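Similar to sp|P32453 Saccharomyces cerevisiae YNL315c ATP11 (PDB 2P4F) probably acts in mitochondria as a chaperone that binds unassembled F1-ATPase beta subunits, shielding them until they are built into the enzyme. Local coordinates at residues V135-V141 / D228-M232; K153-V158 / L274-K280; A211-T215 / E237-V242. All coordinates share one frame; numbering follows the deposited sequence.

Contact 1 of 3, residues V135-V141 / D228-M232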
ATOM      1  N   VAL A 135      -8.588   3.245  -5.510  1.00 23.09           N
ATOM      2  CA  VAL A 135      -9.593   2.337  -5.013  1.00 22.13           C
ATOM      3  C   VAL A 135      -9.333   0.959  -5.591  1.00 21.60           C
ATOM      4  O   VAL A 135      -9.060   0.883  -6.794  1.00 28.06           O
ATOM      5  CB  VAL A 135     -11.015   2.797  -5.414  1.00 26.16           C
ATOM      6  CG1 VAL A 135     -12.074   1.864  -4.861  1.00 26.13           C
ATOM      7  CG2 VAL A 135     -11.256   4.216  -4.908  1.00 34.69           C
ATOM      8  N   ALA A 136      -9.417  -0.088  -4.777  1.00 20.18           N
ATOM      9  CA  ALA A 136      -9.245  -1.444  -5.301  1.00 20.09           C
ATOM     10  C   ALA A 136     -10.008  -2.413  -4.428  1.00 18.92           C
ATOM     11  O   ALA A 136     -10.332  -2.088  -3.279  1.00 19.37           O
ATOM     12  CB  ALA A 136      -7.768  -1.848  -5.344  1.00 23.11           C
ATOM     13  N   VAL A 137     -10.251  -3.587  -5.011  1.00 21.79           N
ATOM     14  CA  VAL A 137     -10.706  -4.730  -4.240  1.00 21.96           C
ATOM     15  C   VAL A 137      -9.718  -5.867  -4.515  1.00 22.87           C
ATOM     16  O   VAL A 137      -9.527  -6.174  -5.710  1.00 32.72           O
ATOM     17  CB  VAL A 137     -12.134  -5.103  -4.638  1.00 29.45           C
ATOM     18  CG1 VAL A 137     -12.571  -6.343  -3.878  1.00 39.58           C
ATOM     19  CG2 VAL A 137     -13.052  -3.923  -4.347  1.00 33.52           C
ATOM     20  N   VAL A 138      -9.119  -6.455  -3.511  1.00 26.19           N
ATOM     21  CA  VAL A 138      -8.008  -7.414  -3.590  1.00 27.50           C
ATOM     22  C   VAL A 138      -8.423  -8.730  -2.990  1.00 25.90           C
ATOM     23  O   VAL A 138      -8.982  -8.703  -1.896  1.00 28.54           O
ATOM     24  CB  VAL A 138      -6.791  -6.844  -2.793  1.00 29.57           C
ATOM     25  CG1 VAL A 138      -5.574  -7.717  -2.845  1.00 34.76           C
ATOM     26  CG2 VAL A 138      -6.432  -5.439  -3.313  1.00 43.04           C
ATOM     27  N   PRO A 139      -8.257  -9.884  -3.610  1.00 25.49           N
ATOM     28  CA  PRO A 139      -8.611 -11.127  -2.890  1.00 24.06           C
ATOM     29  C   PRO A 139      -7.626 -11.321  -1.758  1.00 22.58           C
ATOM     30  O   PRO A 139      -6.419 -11.035  -1.859  1.00 26.93           O
ATOM     31  CB  PRO A 139      -8.447 -12.265  -3.911  1.00 28.70           C
ATOM     32  CG  PRO A 139      -7.634 -11.678  -4.997  1.00 33.90           C
ATOM     33  CD  PRO A 139      -7.791 -10.182  -4.969  1.00 30.55           C
ATOM     34  N   TYR A 140      -8.163 -11.834  -0.662  1.00 23.00           N
ATOM     35  CA  TYR A 140      -7.315 -11.998   0.516  1.00 22.43           C
ATOM     36  C   TYR A 140      -6.329 -13.145   0.336  1.00 24.69           C
ATOM     37  O   TYR A 140      -5.103 -12.955   0.426  1.00 28.65           O
ATOM     38  CB  TYR A 140      -8.207 -12.197   1.747  1.00 23.24           C
ATOM     39  CG  TYR A 140      -7.313 -12.309   2.978  1.00 22.54           C
ATOM     40  CD1 TYR A 140      -6.674 -11.200   3.528  1.00 24.59           C
ATOM     41  CD2 TYR A 140      -7.131 -13.553   3.601  1.00 28.16           C
ATOM     42  CE1 TYR A 140      -5.858 -11.294   4.658  1.00 27.16           C
ATOM     43  CE2 TYR A 140      -6.309 -13.632   4.725  1.00 30.74           C
ATOM     44  CZ  TYR A 140      -5.690 -12.519   5.241  1.00 29.87           C
ATOM     45  OH  TYR A 140      -4.898 -12.633   6.341  1.00 36.63           O
ATOM     46  N   VAL A 141      -6.820 -14.369   0.144  1.00 26.55           N
ATOM     47  CA  VAL A 141      -5.898 -15.507   0.247  1.00 29.35           C
ATOM     48  C   VAL A 141      -4.907 -15.402  -0.904  1.00 31.05           C
ATOM     49  O   VAL A 141      -3.702 -15.553  -0.694  1.00 33.53           O
ATOM     50  CB  VAL A 141      -6.655 -16.851   0.249  1.00 32.14           C
ATOM     51  CG1 VAL A 141      -5.761 -18.055  -0.042  1.00 37.66           C
ATOM     52  CG2 VAL A 141      -7.365 -17.093   1.580  1.00 37.45           C
ATOM     53  N   ASP A 228     -13.486 -13.354   1.464  1.00 24.15           N
ATOM     54  CA  ASP A 228     -12.168 -13.414   0.849  1.00 24.11           C
ATOM     55  C   ASP A 228     -11.812 -12.158   0.047  1.00 21.82           C
ATOM     56  O   ASP A 228     -11.148 -12.213  -0.990  1.00 26.12           O
ATOM     57  CB  ASP A 228     -12.069 -14.666  -0.042  1.00 29.01           C
ATOM     58  CG  ASP A 228     -10.628 -14.973  -0.394  1.00 31.80           C
ATOM     59  OD1 ASP A 228      -9.666 -14.700   0.357  1.00 30.09           O
ATOM     60  OD2 ASP A 228     -10.446 -15.503  -1.520  1.00 35.46           O
ATOM     61  N   MET A 229     -12.224 -11.007   0.557  1.00 21.31           N
ATOM     62  CA  MET A 229     -12.050  -9.709  -0.064  1.00 21.22           C
ATOM     63  C   MET A 229     -11.391  -8.697   0.838  1.00 19.03           C
ATOM     64  O   MET A 229     -11.728  -8.689   2.025  1.00 21.78           O
ATOM     65  CB  MET A 229     -13.448  -9.097  -0.375  1.00 28.87           C
ATOM     66  CG  MET A 229     -14.271  -9.736  -1.448  1.00 35.16           C
ATOM     67  SD  MET A 229     -15.877  -8.855  -1.381  1.00 36.23           S
ATOM     68  CE  MET A 229     -15.490  -7.477  -2.454  1.00 30.59           C
ATOM     69  N   VAL A 230     -10.502  -7.893   0.276  1.00 19.52           N
ATOM     70  CA  VAL A 230      -9.907  -6.745   0.985  1.00 18.11           C
ATOM     71  C   VAL A 230     -10.305  -5.496   0.245  1.00 19.47           C
ATOM     72  O   VAL A 230     -10.150  -5.467  -1.004  1.00 21.51           O
ATOM     73  CB  VAL A 230      -8.361  -6.884   1.059  1.00 17.68           C
ATOM     74  CG1 VAL A 230      -7.713  -5.639   1.612  1.00 19.44           C
ATOM     75  CG2 VAL A 230      -8.056  -8.133   1.884  1.00 20.36           C
ATOM     76  N   LEU A 231     -10.819  -4.493   0.914  1.00 17.95           N
ATOM     77  CA  LEU A 231     -11.246  -3.244   0.247  1.00 16.54           C
ATOM     78  C   LEU A 231     -10.154  -2.214   0.493  1.00 16.00           C
ATOM     79  O   LEU A 231      -9.736  -2.017   1.666  1.00 18.56           O
ATOM     80  CB  LEU A 231     -12.582  -2.786   0.842  1.00 18.81           C
ATOM     81  CG  LEU A 231     -13.760  -3.733   0.496  1.00 22.82           C
ATOM     82  CD1 LEU A 231     -15.017  -2.996   0.970  1.00 21.22           C
ATOM     83  CD2 LEU A 231     -13.832  -4.089  -0.939  1.00 38.34           C
ATOM     84  N   MET A 232      -9.687  -1.551  -0.580  1.00 16.83           N
ATOM     85  CA  MET A 232      -8.616  -0.551  -0.434  1.00 17.75           C
ATOM     86  C   MET A 232      -9.070   0.826  -0.798  1.00 15.85           C
ATOM     87  O   MET A 232      -9.802   0.921  -1.809  1.00 19.08           O
ATOM     88  CB  MET A 232      -7.453  -0.961  -1.373  1.00 17.27           C
ATOM     89  CG  MET A 232      -6.252  -0.038  -1.200  1.00 21.16           C
ATOM     90  SD  MET A 232      -5.060  -0.269  -2.572  1.00 23.25           S
ATOM     91  CE  MET A 232      -5.820   0.828  -3.772  1.00 27.28           C
TER
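Ala136 and Met232 face each other as a hydrogen-bonded antiparallel pair, with Met232 N to Ala136 O at 2.8 Å. Val138 and Val230 repeat this pairing two residues on, Val138 N donating to Val230 O at 2.9 Å. The side chain of Met232 starts with CB against Ala136 O (3.6 Å). It then runs outward, CG anti to the backbone N (chi1 -175°), and carries SD past Ala136 CB; a bend at chi3 (84°) then sets CE 3.7 Å from that methyl carbon. Flexible methionine can fold over so small a residue. On the face of Val137, Pro139, Met229 and Leu231, Val137 splits its branches: CG1 presses tightly on Met229 CE (3.4 Å), while CG2 lies alongside Leu231 CD2. Pro139 suits a non-hydrogen-bonded position because its missing N-H costs this pairing nothing. Asp228, in a left-handed conformation, closes the end: its backbone O accepts from Tyr140 N, and OD1 offers its syn lone pair to Val141 N (2.9 Å), in the first turn of helix 140-153. Val230 CG2 touches the edge of the Tyr140 ring at CD1 (3.7 Å). Helix 116-126 packs on the face of Val137, Met229 and Leu231, and Trp123 donates to Met232 O. Helix 140-153 lies against Val138 and Val230, while strand 215-220 continues the sheet beyond strand 229-236.

Contact 2 of 3, residues K153-V158 / L274-K280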
ATOM      1  N   LYS A 153       6.635  -8.182   8.972  1.00 17.07           N
ATOM      2  CA  LYS A 153       8.060  -8.459   9.264  1.00 17.04           C
ATOM      3  C   LYS A 153       8.963  -7.377   8.683  1.00 16.81           C
ATOM      4  O   LYS A 153      10.077  -7.263   9.178  1.00 18.75           O
ATOM      5  CB  LYS A 153       8.435  -9.826   8.642  1.00 20.39           C
ATOM      6  CG  LYS A 153       7.802 -10.953   9.462  1.00 30.46           C
ATOM      7  CD  LYS A 153       8.119 -12.325   8.992  1.00 41.74           C
ATOM      8  CE  LYS A 153       7.834 -13.250  10.199  1.00 47.85           C
ATOM      9  NZ  LYS A 153       7.454 -12.375  11.362  1.00 53.61           N
ATOM     10  N   ASN A 154       8.537  -6.630   7.681  1.00 16.21           N
ATOM     11  CA  ASN A 154       9.380  -5.687   6.948  1.00 15.85           C
ATOM     12  C   ASN A 154       8.640  -4.369   6.745  1.00 15.22           C
ATOM     13  O   ASN A 154       8.358  -4.025   5.600  1.00 17.77           O
ATOM     14  CB  ASN A 154       9.753  -6.282   5.576  1.00 17.80           C
ATOM     15  CG  ASN A 154      10.465  -7.632   5.700  1.00 19.00           C
ATOM     16  OD1 ASN A 154      11.669  -7.678   5.958  1.00 22.34           O
ATOM     17  ND2 ASN A 154       9.685  -8.693   5.506  1.00 20.07           N
ATOM     18  N   PRO A 155       8.278  -3.680   7.805  1.00 14.76           N
ATOM     19  CA  PRO A 155       7.297  -2.594   7.709  1.00 14.61           C
ATOM     20  C   PRO A 155       7.821  -1.292   7.123  1.00 15.82           C
ATOM     21  O   PRO A 155       7.012  -0.373   6.934  1.00 18.12           O
ATOM     22  CB  PRO A 155       6.815  -2.396   9.160  1.00 15.80           C
ATOM     23  CG  PRO A 155       8.043  -2.763   9.974  1.00 17.18           C
ATOM     24  CD  PRO A 155       8.627  -3.949   9.224  1.00 16.42           C
ATOM     25  N   LEU A 156       9.112  -1.180   6.809  1.00 15.16           N
ATOM     26  CA  LEU A 156       9.648   0.075   6.291  1.00 14.00           C
ATOM     27  C   LEU A 156      10.371  -0.212   4.990  1.00 14.89           C
ATOM     28  O   LEU A 156      11.074  -1.229   4.884  1.00 17.18           O
ATOM     29  CB  LEU A 156      10.597   0.689   7.325  1.00 15.60           C
ATOM     30  CG  LEU A 156      11.133   2.080   6.955  1.00 15.83           C
ATOM     31  CD1 LEU A 156       9.997   3.104   6.923  1.00 17.67           C
ATOM     32  CD2 LEU A 156      12.233   2.512   7.947  1.00 19.04           C
ATOM     33  N   PHE A 157      10.255   0.656   4.009  1.00 15.05           N
ATOM     34  CA  PHE A 157      11.060   0.464   2.802  1.00 15.23           C
ATOM     35  C   PHE A 157      11.300   1.829   2.165  1.00 15.25           C
ATOM     36  O   PHE A 157      10.789   2.836   2.656  1.00 15.55           O
ATOM     37  CB  PHE A 157      10.395  -0.502   1.833  1.00 16.27           C
ATOM     38  CG  PHE A 157      11.336  -1.142   0.796  1.00 16.90           C
ATOM     39  CD1 PHE A 157      12.597  -1.636   1.183  1.00 17.10           C
ATOM     40  CD2 PHE A 157      10.950  -1.254  -0.513  1.00 18.38           C
ATOM     41  CE1 PHE A 157      13.454  -2.254   0.261  1.00 17.95           C
ATOM     42  CE2 PHE A 157      11.791  -1.878  -1.444  1.00 19.60           C
ATOM     43  CZ  PHE A 157      13.026  -2.375  -1.036  1.00 19.03           C
ATOM     44  N   VAL A 158      12.131   1.853   1.119  1.00 16.97           N
ATOM     45  CA  VAL A 158      12.326   3.075   0.319  1.00 17.02           C
ATOM     46  C   VAL A 158      12.063   2.717  -1.118  1.00 16.93           C
ATOM     47  O   VAL A 158      12.468   1.605  -1.550  1.00 20.29           O
ATOM     48  CB  VAL A 158      13.772   3.591   0.490  1.00 21.09           C
ATOM     49  CG1 VAL A 158      14.037   4.726  -0.451  1.00 24.29           C
ATOM     50  CG2 VAL A 158      13.947   4.003   1.961  1.00 22.35           C
ATOM     51  N   LEU A 274      15.962  -7.885  -1.116  1.00 21.61           N
ATOM     52  CA  LEU A 274      16.356  -6.511  -0.836  1.00 20.86           C
ATOM     53  C   LEU A 274      15.494  -5.880   0.252  1.00 19.52           C
ATOM     54  O   LEU A 274      15.962  -5.085   1.107  1.00 20.37           O
ATOM     55  CB  LEU A 274      16.201  -5.664  -2.107  1.00 22.85           C
ATOM     56  CG  LEU A 274      16.839  -4.294  -2.091  1.00 24.21           C
ATOM     57  CD1 LEU A 274      18.369  -4.371  -2.006  1.00 28.39           C
ATOM     58  CD2 LEU A 274      16.378  -3.478  -3.311  1.00 34.12           C
ATOM     59  N   LEU A 275      14.200  -6.169   0.203  1.00 18.73           N
ATOM     60  CA  LEU A 275      13.265  -5.705   1.247  1.00 18.18           C
ATOM     61  C   LEU A 275      13.722  -6.215   2.614  1.00 17.81           C
ATOM     62  O   LEU A 275      13.779  -5.469   3.647  1.00 17.77           O
ATOM     63  CB  LEU A 275      11.840  -6.199   0.931  1.00 18.42           C
ATOM     64  CG  LEU A 275      10.817  -5.955   2.046  1.00 17.36           C
ATOM     65  CD1 LEU A 275      10.579  -4.463   2.215  1.00 17.93           C
ATOM     66  CD2 LEU A 275       9.534  -6.702   1.687  1.00 21.33           C
ATOM     67  N   GLU A 276      14.040  -7.507   2.665  1.00 19.31           N
ATOM     68  CA  GLU A 276      14.457  -8.067   3.968  1.00 19.54           C
ATOM     69  C   GLU A 276      15.775  -7.472   4.421  1.00 18.79           C
ATOM     70  O   GLU A 276      15.965  -7.106   5.581  1.00 21.62           O
ATOM     71  CB  GLU A 276      14.541  -9.608   3.871  1.00 22.43           C
ATOM     72  CG  GLU A 276      13.130 -10.214   3.665  1.00 22.91           C
ATOM     73  CD  GLU A 276      13.170 -11.703   3.468  1.00 26.85           C
ATOM     74  OE1 GLU A 276      14.234 -12.270   3.088  1.00 36.87           O
ATOM     75  OE2 GLU A 276      12.109 -12.349   3.713  1.00 30.65           O
ATOM     76  N   ASP A 277      16.719  -7.323   3.489  1.00 20.12           N
ATOM     77  CA  ASP A 277      18.007  -6.743   3.873  1.00 20.42           C
ATOM     78  C   ASP A 277      17.876  -5.331   4.392  1.00 18.69           C
ATOM     79  O   ASP A 277      18.560  -4.932   5.362  1.00 21.50           O
ATOM     80  CB  ASP A 277      18.940  -6.744   2.650  1.00 22.03           C
ATOM     81  CG  ASP A 277      19.497  -8.118   2.359  1.00 24.84           C
ATOM     82  OD1 ASP A 277      19.424  -9.040   3.194  1.00 34.12           O
ATOM     83  OD2 ASP A 277      20.018  -8.277   1.222  1.00 31.31           O
ATOM     84  N   PHE A 278      16.990  -4.535   3.772  1.00 17.97           N
ATOM     85  CA  PHE A 278      16.761  -3.181   4.286  1.00 17.59           C
ATOM     86  C   PHE A 278      16.253  -3.266   5.732  1.00 17.69           C
ATOM     87  O   PHE A 278      16.762  -2.573   6.625  1.00 20.04           O
ATOM     88  CB  PHE A 278      15.736  -2.470   3.387  1.00 17.63           C
ATOM     89  CG  PHE A 278      15.465  -1.046   3.871  1.00 17.43           C
ATOM     90  CD1 PHE A 278      16.292   0.008   3.490  1.00 20.58           C
ATOM     91  CD2 PHE A 278      14.358  -0.799   4.690  1.00 17.29           C
ATOM     92  CE1 PHE A 278      16.011   1.274   3.955  1.00 20.72           C
ATOM     93  CE2 PHE A 278      14.080   0.467   5.167  1.00 18.33           C
ATOM     94  CZ  PHE A 278      14.898   1.498   4.768  1.00 19.95           C
ATOM     95  N   ASN A 279      15.218  -4.088   5.959  1.00 17.31           N
ATOM     96  CA  ASN A 279      14.581  -4.094   7.280  1.00 17.02           C
ATOM     97  C   ASN A 279      15.441  -4.705   8.374  1.00 18.92           C
ATOM     98  O   ASN A 279      15.240  -4.414   9.554  1.00 21.38           O
ATOM     99  CB  ASN A 279      13.225  -4.830   7.182  1.00 17.08           C
ATOM    100  CG  ASN A 279      12.206  -3.830   6.655  1.00 15.70           C
ATOM    101  OD1 ASN A 279      11.526  -3.096   7.430  1.00 17.58           O
ATOM    102  ND2 ASN A 279      12.050  -3.796   5.331  1.00 17.21           N
ATOM    103  N   LYS A 280      16.397  -5.527   8.007  1.00 18.40           N
ATOM    104  CA  LYS A 280      17.274  -6.108   9.036  0.57 19.76           C
ATOM    105  C   LYS A 280      18.573  -5.303   9.107  1.00 18.91           C
ATOM    106  O   LYS A 280      19.439  -5.629   9.944  1.00 21.59           O
ATOM    107  CB  LYS A 280      17.421  -7.601   8.790  0.57 24.46           C
ATOM    108  CG  LYS A 280      16.242  -8.508   9.171  0.57 27.07           C
ATOM    109  CD  LYS A 280      15.907  -9.480   8.054  0.57 33.88           C
ATOM    110  CE  LYS A 280      14.518 -10.035   8.012  0.57 35.71           C
ATOM    111  NZ  LYS A 280      13.397  -9.188   7.485  0.57 23.62           N
TER
HETATM  112  O   HOH W   1      10.338 -11.580   5.614  1.00 31.26           O
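Strand segment 156-158 passes helix segment 274-280 at 115°, with 8.1 Å between the two axes. Asn279 fastens them together by gripping both polar backbone atoms of Leu156. Its OD1 takes Leu156 N on a lone pair at 3.1 Å, and its ND2 reaches Leu156 O at 2.8 Å through a more bent bond. The same ND2 gives its second hydrogen almost straight to Leu275 O (2.9 Å, 176°), which fixes the rotation of the amide. Asparagine suits the place because one short side chain both donates and accepts. Beside it, the edge of Phe157 is turned toward the face of Phe278 in an offset T-shaped stack, centroids 5.7 Å apart. Leu275, with CG anti to the backbone N (chi1 171°), lays CD1 over a face of the Phe157 ring in a CH-pi contact, 3.9 Å from its centroid. In the loop between helix 140-153 and the strand, Asn154 ND2 donates to Tyr150 O and to a water that in turn donates to Glu276 OE2. Helix 287-295 brings Leu290 against Phe157 and Val158, Phe257 meets the Phe157 ring at the end of helix 244-257, and strand 179-190 pairs with strand 156-162 through Val184.

Contact 3 of 3, residues A211-T215 / E237-V242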
ATOM      1  N   ALA A 211       6.076  16.760   6.238  1.00 22.61           N
ATOM      2  CA  ALA A 211       6.174  15.650   7.163  1.00 20.83           C
ATOM      3  C   ALA A 211       4.981  14.722   6.966  1.00 21.52           C
ATOM      4  O   ALA A 211       5.038  13.508   7.208  1.00 24.83           O
ATOM      5  CB  ALA A 211       6.200  16.158   8.606  1.00 23.06           C
ATOM      6  N   LYS A 212       3.849  15.268   6.503  1.00 20.62           N
ATOM      7  CA  LYS A 212       2.676  14.448   6.164  1.00 21.55           C
ATOM      8  C   LYS A 212       2.948  13.523   4.969  1.00 18.32           C
ATOM      9  O   LYS A 212       3.513  13.976   3.992  1.00 20.87           O
ATOM     10  CB  LYS A 212       1.547  15.438   5.878  1.00 30.56           C
ATOM     11  CG  LYS A 212       0.199  15.106   5.385  1.00 42.98           C
ATOM     12  CD  LYS A 212      -0.722  16.336   5.341  1.00 52.27           C
ATOM     13  CE  LYS A 212      -0.140  17.401   4.418  1.00 58.08           C
ATOM     14  NZ  LYS A 212      -1.182  17.985   3.520  1.00 75.60           N
ATOM     15  N   PRO A 213       2.526  12.270   4.998  1.00 17.37           N
ATOM     16  CA  PRO A 213       2.639  11.452   3.796  1.00 17.94           C
ATOM     17  C   PRO A 213       1.873  12.093   2.654  1.00 17.14           C
ATOM     18  O   PRO A 213       0.776  12.606   2.835  1.00 21.49           O
ATOM     19  CB  PRO A 213       1.956  10.123   4.139  1.00 20.26           C
ATOM     20  CG  PRO A 213       1.739  10.161   5.597  1.00 28.73           C
ATOM     21  CD  PRO A 213       1.875  11.572   6.123  1.00 21.53           C
ATOM     22  N   HIS A 214       2.414  12.041   1.440  1.00 17.43           N
ATOM     23  CA  HIS A 214       1.590  12.518   0.314  1.00 17.98           C
ATOM     24  C   HIS A 214       0.539  11.492  -0.076  1.00 18.04           C
ATOM     25  O   HIS A 214      -0.455  11.860  -0.713  1.00 21.36           O
ATOM     26  CB  HIS A 214       2.475  12.830  -0.879  1.00 19.91           C
ATOM     27  CG  HIS A 214       3.435  11.748  -1.286  1.00 20.42           C
ATOM     28  ND1 HIS A 214       3.013  10.581  -1.882  1.00 21.19           N
ATOM     29  CD2 HIS A 214       4.811  11.726  -1.194  1.00 21.18           C
ATOM     30  CE1 HIS A 214       4.100   9.841  -2.142  1.00 22.54           C
ATOM     31  NE2 HIS A 214       5.194  10.519  -1.728  1.00 22.06           N
ATOM     32  N   THR A 215       0.741  10.220   0.259  1.00 17.61           N
ATOM     33  CA  THR A 215      -0.205   9.148  -0.120  1.00 18.86           C
ATOM     34  C   THR A 215      -0.498   8.292   1.114  1.00 17.57           C
ATOM     35  O   THR A 215       0.491   7.811   1.744  1.00 17.97           O
ATOM     36  CB  THR A 215       0.386   8.287  -1.239  1.00 24.28           C
ATOM     37  OG1 THR A 215       0.578   9.118  -2.399  1.00 23.43           O
ATOM     38  CG2 THR A 215      -0.600   7.185  -1.674  1.00 24.14           C
ATOM     39  N   GLU A 237      -2.415  13.565  -1.619  1.00 23.64           N
ATOM     40  CA  GLU A 237      -2.610  14.950  -1.222  1.00 26.36           C
ATOM     41  C   GLU A 237      -2.501  15.893  -2.417  1.00 29.59           C
ATOM     42  O   GLU A 237      -1.587  15.870  -3.235  1.00 35.00           O
ATOM     43  CB  GLU A 237      -1.560  15.315  -0.173  1.00 27.47           C
ATOM     44  CG  GLU A 237      -1.687  14.613   1.167  1.00 30.73           C
ATOM     45  CD  GLU A 237      -2.944  15.036   1.886  1.00 42.22           C
ATOM     46  OE1 GLU A 237      -3.823  14.190   2.133  1.00 60.04           O
ATOM     47  OE2 GLU A 237      -3.072  16.233   2.198  1.00 46.02           O
ATOM     48  N   SER A 238      -3.481  16.800  -2.518  1.00 38.17           N
ATOM     49  CA  SER A 238      -3.482  17.637  -3.724  1.00 46.69           C
ATOM     50  C   SER A 238      -2.350  18.657  -3.689  1.00 49.50           C
ATOM     51  O   SER A 238      -1.927  19.104  -4.774  1.00 61.87           O
ATOM     52  CB  SER A 238      -4.823  18.321  -3.945  1.00 55.35           C
ATOM     53  OG  SER A 238      -5.388  18.808  -2.741  1.00 79.24           O
ATOM     54  N   ASP A 239      -1.860  19.024  -2.512  1.00 48.37           N
ATOM     55  CA  ASP A 239      -0.758  19.989  -2.371  1.00 54.84           C
ATOM     56  C   ASP A 239       0.585  19.389  -2.745  1.00 48.82           C
ATOM     57  O   ASP A 239       1.585  20.090  -2.768  1.00 58.23           O
ATOM     58  CB  ASP A 239      -0.622  20.431  -0.902  1.00 59.84           C
ATOM     59  CG  ASP A 239      -0.499  19.162  -0.051  1.00 66.09           C
ATOM     60  OD1 ASP A 239       0.534  18.446  -0.115  1.00 75.39           O
ATOM     61  OD2 ASP A 239      -1.450  18.829   0.708  1.00 81.45           O
ATOM     62  N   SER A 240       0.672  18.073  -2.974  1.00 42.24           N
ATOM     63  CA  SER A 240       1.965  17.467  -3.235  1.00 45.70           C
ATOM     64  C   SER A 240       2.272  17.431  -4.719  1.00 47.47           C
ATOM     65  O   SER A 240       1.345  17.630  -5.515  1.00 54.14           O
ATOM     66  CB  SER A 240       1.965  16.026  -2.706  1.00 42.92           C
ATOM     67  OG  SER A 240       1.310  15.214  -3.667  1.00 42.80           O
ATOM     68  N   ASN A 241       3.507  17.157  -5.134  1.00 46.67           N
ATOM     69  CA  ASN A 241       3.741  17.073  -6.587  1.00 48.52           C
ATOM     70  C   ASN A 241       3.801  15.608  -7.000  1.00 42.19           C
ATOM     71  O   ASN A 241       4.506  15.187  -7.923  1.00 51.17           O
ATOM     72  CB  ASN A 241       5.017  17.812  -6.976  1.00 60.08           C
ATOM     73  CG  ASN A 241       6.195  17.142  -6.286  1.00 68.32           C
ATOM     74  OD1 ASN A 241       5.975  16.317  -5.386  1.00 78.02           O
ATOM     75  ND2 ASN A 241       7.400  17.487  -6.707  1.00 87.89           N
ATOM     76  N   VAL A 242       3.036  14.792  -6.278  1.00 33.51           N
ATOM     77  CA  VAL A 242       2.858  13.412  -6.662  1.00 30.37           C
ATOM     78  C   VAL A 242       1.505  13.291  -7.355  1.00 30.83           C
ATOM     79  O   VAL A 242       0.462  13.604  -6.752  1.00 37.24           O
ATOM     80  CB  VAL A 242       2.912  12.446  -5.466  1.00 29.16           C
ATOM     81  CG1 VAL A 242       2.630  11.002  -5.910  1.00 30.59           C
ATOM     82  CG2 VAL A 242       4.275  12.545  -4.791  1.00 32.23           C
TER
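A type I beta turn, Glu237 to Ser240, packs against His214, which forms a classic beta bulge with Thr215 opposite Ile198. The backbone joins the two loops through Glu237 N, which donates to His214 O at 2.8 Å. Val242 sends CG2 over the imidazole of His214, 3.6 Å from the ring centre and 3° from its normal, a nearly central CH-pi contact. The ring stands there because CG occupies the crowded position between backbone N and carbonyl carbon (chi1 51°). Its rotation is held at both nitrogens: ND1 shares a hydrogen bond with Thr215 OG1 (2.9 Å), and NE2 is hydrogen-bonded to Gln182 OE1. Ser240 suits the turn because its hydroxyl does two jobs, OG donating to Glu237 O at 3.0 Å and accepting from Val242 N in an ST turn. Its CB also rests on His214 CB. Farther out, Lys212 bends at its end so that NZ forms salt bridges with Glu237 OE2 and with Asp239 OD2, both 2.9 Å. The ammonium between them probably offsets the repulsion of the two carboxylates. The chemistry therefore implies a held, buried histidine beside a more exposed charged cluster, in which Asp239 is poorly ordered.

The three contacts form a nearly equilateral triangle, with centres about 23 to 24 Å apart, and none touches another; the closest, contacts 1 and 3, leave about 8 Å between nearest atoms. All border or lie in one antiparallel sheet of six strands, the half barrel of this domain. Contact 1 joins outermost strand 133-139 to strand 229-236. Contact 3 ties the loop leaving that second strand to the loop entering its neighbour, strand 215-220. Contact 2 lies at the other outermost strand, 156-162, against helix 266-280. Along the chain, contact 1 alternates with both others, whereas both segments of contact 3 fall between those of contact 2. Segments far apart in sequence are thereby interlaced into a single unit.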